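Local coordinates for protein endo-1,4-beta-xylanase D (Paenibacillus polymyxa, PDB 1W0N) that binds xylan through a calcium-dependent carbohydrate-binding module of family 36, the non-catalytic domain carried by this xylan-degrading enzyme, at residues G28-S31 / A32-G36; K14-A17 / E18-K21. All coordinates share one frame; numbering follows the deposited sequence. Where two conformers were deposited one is given.

Contact 1: residues G28-S31 / A32-G36. With CA (calcium ion), chain B.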
ATOM      1  N   GLY A  28      12.381  -2.617  -2.331  1.00  5.32           N
ATOM      2  CA  GLY A  28      13.269  -1.500  -2.584  1.00  5.84           C
ATOM      3  C   GLY A  28      12.617  -0.437  -3.417  1.00  5.15           C
ATOM      4  O   GLY A  28      11.603  -0.671  -4.097  1.00  5.24           O
ATOM      5  N   LYS A  29      13.212   0.749  -3.387  1.00  5.54           N
ATOM      6  CA  LYS A  29      12.768   1.865  -4.192  1.00  5.57           C
ATOM      7  C   LYS A  29      12.870   1.536  -5.675  1.00  5.16           C
ATOM      8  O   LYS A  29      13.823   0.899  -6.121  1.00  6.17           O
ATOM      9  CB  LYS A  29      13.606   3.109  -3.902  1.00  6.63           C
ATOM     10  CG  LYS A  29      13.439   3.712  -2.547  1.00  8.61           C
ATOM     11  CD  LYS A  29      14.260   4.985  -2.407  1.00 10.85           C
ATOM     12  CE  LYS A  29      14.244   5.575  -1.026  1.00 14.65           C
ATOM     13  NZ  LYS A  29      14.868   6.918  -0.989  1.00 18.60           N
ATOM     14  N   ILE A  30      11.891   2.029  -6.417  1.00  5.04           N
ATOM     15  CA  ILE A  30      11.828   1.892  -7.861  1.00  5.21           C
ATOM     16  C   ILE A  30      11.642   3.255  -8.500  1.00  5.44           C
ATOM     17  O   ILE A  30      11.168   4.209  -7.861  1.00  6.01           O
ATOM     18  CB  ILE A  30      10.683   0.944  -8.296  1.00  5.25           C
ATOM     19  CG1 ILE A  30       9.311   1.476  -7.849  1.00  5.53           C
ATOM     20  CG2 ILE A  30      10.954  -0.456  -7.775  1.00  6.10           C
ATOM     21  CD1 ILE A  30       8.127   0.640  -8.290  1.00  6.20           C
ATOM     22  N   SER A  31      11.998   3.323  -9.790  1.00  6.05           N
ATOM     23  CA  SER A  31      11.747   4.478 -10.624  1.00  7.00           C
ATOM     24  C   SER A  31      10.761   4.191 -11.745  1.00  6.20           C
ATOM     25  O   SER A  31      10.202   5.146 -12.293  1.00  7.06           O
ATOM     26  CB  SER A  31      13.066   4.966 -11.230  1.00  9.54           C
ATOM     27  OG  SER A  31      13.751   3.916 -11.863  1.00 12.81           O
ATOM     28  N   ALA A  32      10.530   2.930 -12.080  1.00  5.98           N
ATOM     29  CA  ALA A  32       9.549   2.519 -13.081  1.00  5.72           C
ATOM     30  C   ALA A  32       8.644   1.474 -12.432  1.00  5.39           C
ATOM     31  O   ALA A  32       9.112   0.625 -11.678  1.00  6.01           O
ATOM     32  CB  ALA A  32      10.225   1.940 -14.308  1.00  6.76           C
ATOM     33  N   PRO A  33       7.330   1.535 -12.724  1.00  5.24           N
ATOM     34  CA  PRO A  33       6.653   2.449 -13.636  1.00  5.33           C
ATOM     35  C   PRO A  33       6.295   3.824 -13.029  1.00  5.33           C
ATOM     36  O   PRO A  33       5.545   4.581 -13.629  1.00  6.37           O
ATOM     37  CB  PRO A  33       5.381   1.685 -14.010  1.00  5.88           C
ATOM     38  CG  PRO A  33       5.052   0.903 -12.750  1.00  5.99           C
ATOM     39  CD  PRO A  33       6.413   0.503 -12.200  1.00  5.53           C
ATOM     40  N   PHE A  34       6.867   4.115 -11.855  1.00  5.36           N
ATOM     41  CA  PHE A  34       6.781   5.419 -11.212  1.00  5.45           C
ATOM     42  C   PHE A  34       7.832   5.382 -10.105  1.00  5.37           C
ATOM     43  O   PHE A  34       8.387   4.335  -9.785  1.00  5.63           O
ATOM     44  CB  PHE A  34       5.367   5.724 -10.662  1.00  5.48           C
ATOM     45  CG  PHE A  34       4.682   4.524 -10.058  1.00  5.11           C
ATOM     46  CD1 PHE A  34       5.241   3.863  -8.961  1.00  5.23           C
ATOM     47  CD2 PHE A  34       3.511   4.033 -10.597  1.00  5.73           C
ATOM     48  CE1 PHE A  34       4.634   2.733  -8.428  1.00  5.27           C
ATOM     49  CE2 PHE A  34       2.885   2.910 -10.049  1.00  5.90           C
ATOM     50  CZ  PHE A  34       3.461   2.254  -8.982  1.00  5.59           C
ATOM     51  N   ASP A  35       8.089   6.554  -9.503  1.00  5.84           N
ATOM     52  CA  ASP A  35       8.890   6.592  -8.290  1.00  5.93           C
ATOM     53  C   ASP A  35       8.049   6.018  -7.149  1.00  5.20           C
ATOM     54  O   ASP A  35       6.931   6.478  -6.891  1.00  5.85           O
ATOM     55  CB  ASP A  35       9.355   8.004  -7.998  1.00  7.11           C
ATOM     56  CG  ASP A  35      10.262   8.509  -9.111  1.00 10.14           C
ATOM     57  OD1 ASP A  35      11.293   7.851  -9.358  1.00 12.27           O
ATOM     58  OD2 ASP A  35       9.942   9.461  -9.823  1.00 13.84           O
ATOM     59  N   GLY A  36       8.557   4.985  -6.508  1.00  4.98           N
ATOM     60  CA  GLY A  36       7.773   4.269  -5.518  1.00  4.88           C
ATOM     61  C   GLY A  36       8.588   3.163  -4.919  1.00  4.46           C
ATOM     62  O   GLY A  36       9.823   3.255  -4.839  1.00  4.91           O
TER
HETATM   63 CA    CA B1132       5.703   7.925  -5.534  1.00  6.09          CA
HETATM   64  O   HOH W   1      12.947   6.449  -7.537  1.00 24.40           O
HETATM   65  O   HOH W   2      10.151   7.903 -12.418  1.00 10.31           O
HETATM   66  O   HOH W   3       5.943   9.650  -7.210  1.00  9.66           O
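Strands 28-30 and 36-39 form an antiparallel beta hairpin, and Ile30 and Gly36 are the pair that closes its loop. They are a hydrogen-bonded pair: Ile30 N gives a nearly straight bond to Gly36 O at 2.9 Å (170° at the hydrogen), and Gly36 N returns one to Ile30 O at 3.0 Å. Ile30 O also takes a CA-H...O contact from Asp35 CA, 3.3 Å away. Water 1 lies within hydrogen-bonding distance of both Ile30 O and Asp35 OD1, though it cannot serve every acceptor around it at once. A second water donates to Ser31 O and, weakly, to Asp35 OD2, so the carboxylate is linked through solvent to the end of strand 28-30 and to the start of the loop.

Ile30 has CG1 wedged between its own N and carbonyl carbon (chi1 61°). This brings CD1 against the loop, 3.5 Å from Ala32 O and, obliquely, 4.1 Å from Phe34 CE1. The peptide before Pro33 is cis, and Pro33 CG rests over one face of the Phe34 ring, toward its rim. Tyr123 of strand 122-130 touches Ile30, Pro33 and Phe34. With its side chain turned to the waters, Asp35 presents its backbone O to the calcium at 2.3 Å: a hairpin loop lending a main-chain carbonyl to a metal site, here a calcium site in a beta-sandwich module.

Contact 2: residues K14-A17 / E18-K21. With CA (calcium ion), chain B.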
ATOM      1  N   LYS A  14      -1.355  12.860   1.533  1.00  8.57           N
ATOM      2  CA  LYS A  14      -0.680  11.983   0.586  1.00  7.66           C
ATOM      3  C   LYS A  14       0.711  11.698   1.089  1.00  6.92           C
ATOM      4  O   LYS A  14       1.439  12.628   1.458  1.00  8.36           O
ATOM      5  CB  LYS A  14      -0.632  12.658  -0.792  1.00  9.64           C
ATOM      6  CG  LYS A  14      -0.034  11.974  -1.871  0.50  9.91           C
ATOM      7  CD  LYS A  14      -0.213  12.743  -3.181  0.50  9.60           C
ATOM      8  CE  LYS A  14       0.426  12.034  -4.325  0.50 10.60           C
ATOM      9  NZ  LYS A  14       0.331  12.750  -5.594  0.50 12.40           N
ATOM     10  N   VAL A  15       1.094  10.427   1.112  1.00  6.26           N
ATOM     11  CA  VAL A  15       2.435  10.016   1.510  1.00  6.29           C
ATOM     12  C   VAL A  15       3.001   9.137   0.401  1.00  5.88           C
ATOM     13  O   VAL A  15       2.379   8.163  -0.036  1.00  6.24           O
ATOM     14  CB  VAL A  15       2.430   9.266   2.853  1.00  7.08           C
ATOM     15  CG1 VAL A  15       3.835   8.835   3.234  1.00  8.10           C
ATOM     16  CG2 VAL A  15       1.840  10.148   3.944  1.00  8.45           C
ATOM     17  N   GLU A  16       4.188   9.512  -0.081  1.00  5.96           N
ATOM     18  CA  GLU A  16       4.854   8.760  -1.135  1.00  6.27           C
ATOM     19  C   GLU A  16       5.464   7.491  -0.565  1.00  5.93           C
ATOM     20  O   GLU A  16       6.114   7.514   0.488  1.00  6.63           O
ATOM     21  CB  GLU A  16       5.952   9.619  -1.758  1.00  7.08           C
ATOM     22  CG  GLU A  16       5.464  10.878  -2.442  1.00  8.00           C
ATOM     23  CD  GLU A  16       4.673  10.653  -3.715  1.00  8.42           C
ATOM     24  OE1 GLU A  16       4.693   9.526  -4.240  1.00  7.84           O
ATOM     25  OE2 GLU A  16       4.048  11.609  -4.197  1.00 11.57           O
ATOM     26  N   ALA A  17       5.279   6.355  -1.253  1.00  5.69           N
ATOM     27  CA  ALA A  17       5.826   5.098  -0.770  1.00  5.79           C
ATOM     28  C   ALA A  17       7.338   5.168  -0.587  1.00  5.70           C
ATOM     29  O   ALA A  17       7.891   4.603   0.362  1.00  6.21           O
ATOM     30  CB  ALA A  17       5.455   3.967  -1.717  1.00  6.14           C
ATOM     31  N   GLU A  18       8.008   5.858  -1.516  1.00  6.22           N
ATOM     32  CA  GLU A  18       9.447   5.972  -1.506  1.00  6.65           C
ATOM     33  C   GLU A  18       9.967   6.782  -0.306  1.00  7.13           C
ATOM     34  O   GLU A  18      11.178   6.774  -0.074  1.00  8.35           O
ATOM     35  CB  GLU A  18       9.952   6.537  -2.835  1.00  7.34           C
ATOM     36  CG  GLU A  18       9.441   7.917  -3.233  1.00  7.78           C
ATOM     37  CD  GLU A  18       8.139   7.937  -4.044  1.00  7.26           C
ATOM     38  OE1 GLU A  18       7.267   7.045  -3.844  1.00  6.41           O
ATOM     39  OE2 GLU A  18       7.944   8.863  -4.858  1.00  8.41           O
ATOM     40  N   ASN A  19       9.084   7.442   0.444  1.00  7.28           N
ATOM     41  CA  ASN A  19       9.458   8.146   1.661  1.00  7.86           C
ATOM     42  C   ASN A  19       9.139   7.374   2.941  1.00  7.79           C
ATOM     43  O   ASN A  19       9.382   7.869   4.045  1.00  9.96           O
ATOM     44  CB  ASN A  19       8.795   9.522   1.697  1.00  8.83           C
ATOM     45  CG  ASN A  19       9.309  10.428   0.610  1.00  9.73           C
ATOM     46  OD1 ASN A  19      10.451  10.276   0.146  1.00 12.70           O
ATOM     47  ND2 ASN A  19       8.499  11.386   0.208  1.00 10.82           N
ATOM     48  N   MET A  20       8.613   6.167   2.804  1.00  6.64           N
ATOM     49  CA  MET A  20       8.261   5.320   3.940  1.00  6.69           C
ATOM     50  C   MET A  20       9.439   4.449   4.348  1.00  6.52           C
ATOM     51  O   MET A  20      10.445   4.349   3.644  1.00  7.60           O
ATOM     52  CB  MET A  20       7.063   4.435   3.557  1.00  6.55           C
ATOM     53  CG  MET A  20       5.815   5.222   3.232  1.00  6.71           C
ATOM     54  SD  MET A  20       4.503   4.076   2.794  1.00  6.94           S
ATOM     55  CE  MET A  20       3.234   5.220   2.241  1.00  7.33           C
ATOM     56  N   LYS A  21       9.305   3.789   5.495  1.00  6.55           N
ATOM     57  CA  LYS A  21      10.235   2.745   5.876  1.00  6.70           C
ATOM     58  C   LYS A  21      10.008   1.543   4.949  1.00  6.62           C
ATOM     59  O   LYS A  21       8.861   1.175   4.691  1.00  7.91           O
ATOM     60  CB  LYS A  21      10.021   2.328   7.325  1.00  8.20           C
ATOM     61  CG  LYS A  21      11.006   1.347   7.834  1.00 11.74           C
ATOM     62  CD  LYS A  21      10.763   1.024   9.291  1.00 17.33           C
ATOM     63  CE  LYS A  21      11.665  -0.053   9.818  1.00 22.60           C
ATOM     64  NZ  LYS A  21      13.071   0.267   9.518  1.00 30.44           N
TER
HETATM   65 CA    CA B1132       5.703   7.925  -5.534  1.00  6.09          CA
HETATM   66  O   HOH W   4       5.721  11.676   1.225  1.00 11.11           O
HETATM   67  O   HOH W   3       5.943   9.650  -7.210  1.00  9.66           O
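Glu16 and Glu18 run alongside each other toward the same calcium ion, their carboxylates brought together by it where strand 13-16 runs into a short 3-10 turn. The two planes are 54° apart. Glu16 binds through one oxygen, OE1, 2.3 Å from the metal, whereas Glu18 is bidentate, with OE1 and OE2 each 2.5 Å from it. Glu18 holds CG between its backbone N and carbonyl carbon (chi1 60°) and bends again at chi2, which folds the chain back until Glu18 CD lies 3.6 Å from Glu16 CB. The metal's positive charge probably offsets the repulsion between the two acids; Asp35 and Asp125 also contribute to the site.

The turn itself is fixed by two backbone bonds, Asn19 N to Glu16 O and Met20 N to Ala17 O. Asn19 runs alongside Glu16, its amide almost perpendicular to the carboxylate (85°), and ND2 approaches Glu16 CB rather than the acid oxygens.

Met20 turns into the sandwich instead of toward the metal. Extended beyond CG, it runs back along the turn toward strand 13-16, with SD 3.9 Å from Ala17 CA, and crosses Val15 so that CE meets CG1 of that residue at 3.8 Å. It also touches Val46 and Tyr48 of strand 45-52 and Ile127 of strand 122-130. An alanine here would probably leave Val15 CG1 without its methyl partner and open a gap between the turn and strand 45-52.

On the Glu16 side, water 4 joins the strand to the turn, accepting from Glu16 N and from Asn19 ND2, each 3.0 Å away.

In the fold
From the N terminus the chain first meets contact 2, where strand 13-16, paired with strand 122-130, turns through 18-21 and passes to strand 21-23 at the edge of the other sheet. Contact 1 follows, closing the loop between strands 28-30 and 36-39, the latter also paired with 122-130. The two are in series, neither nested nor crossed, with centres about 11 Å apart. Calcium joins them: contact 2 supplies two acidic side chains, contact 1 a backbone carbonyl, and both share water 3, while Asp125 brings in strand 122-130. They also touch directly, Gly36 CA packing 3.3 Å from Glu18 OE1.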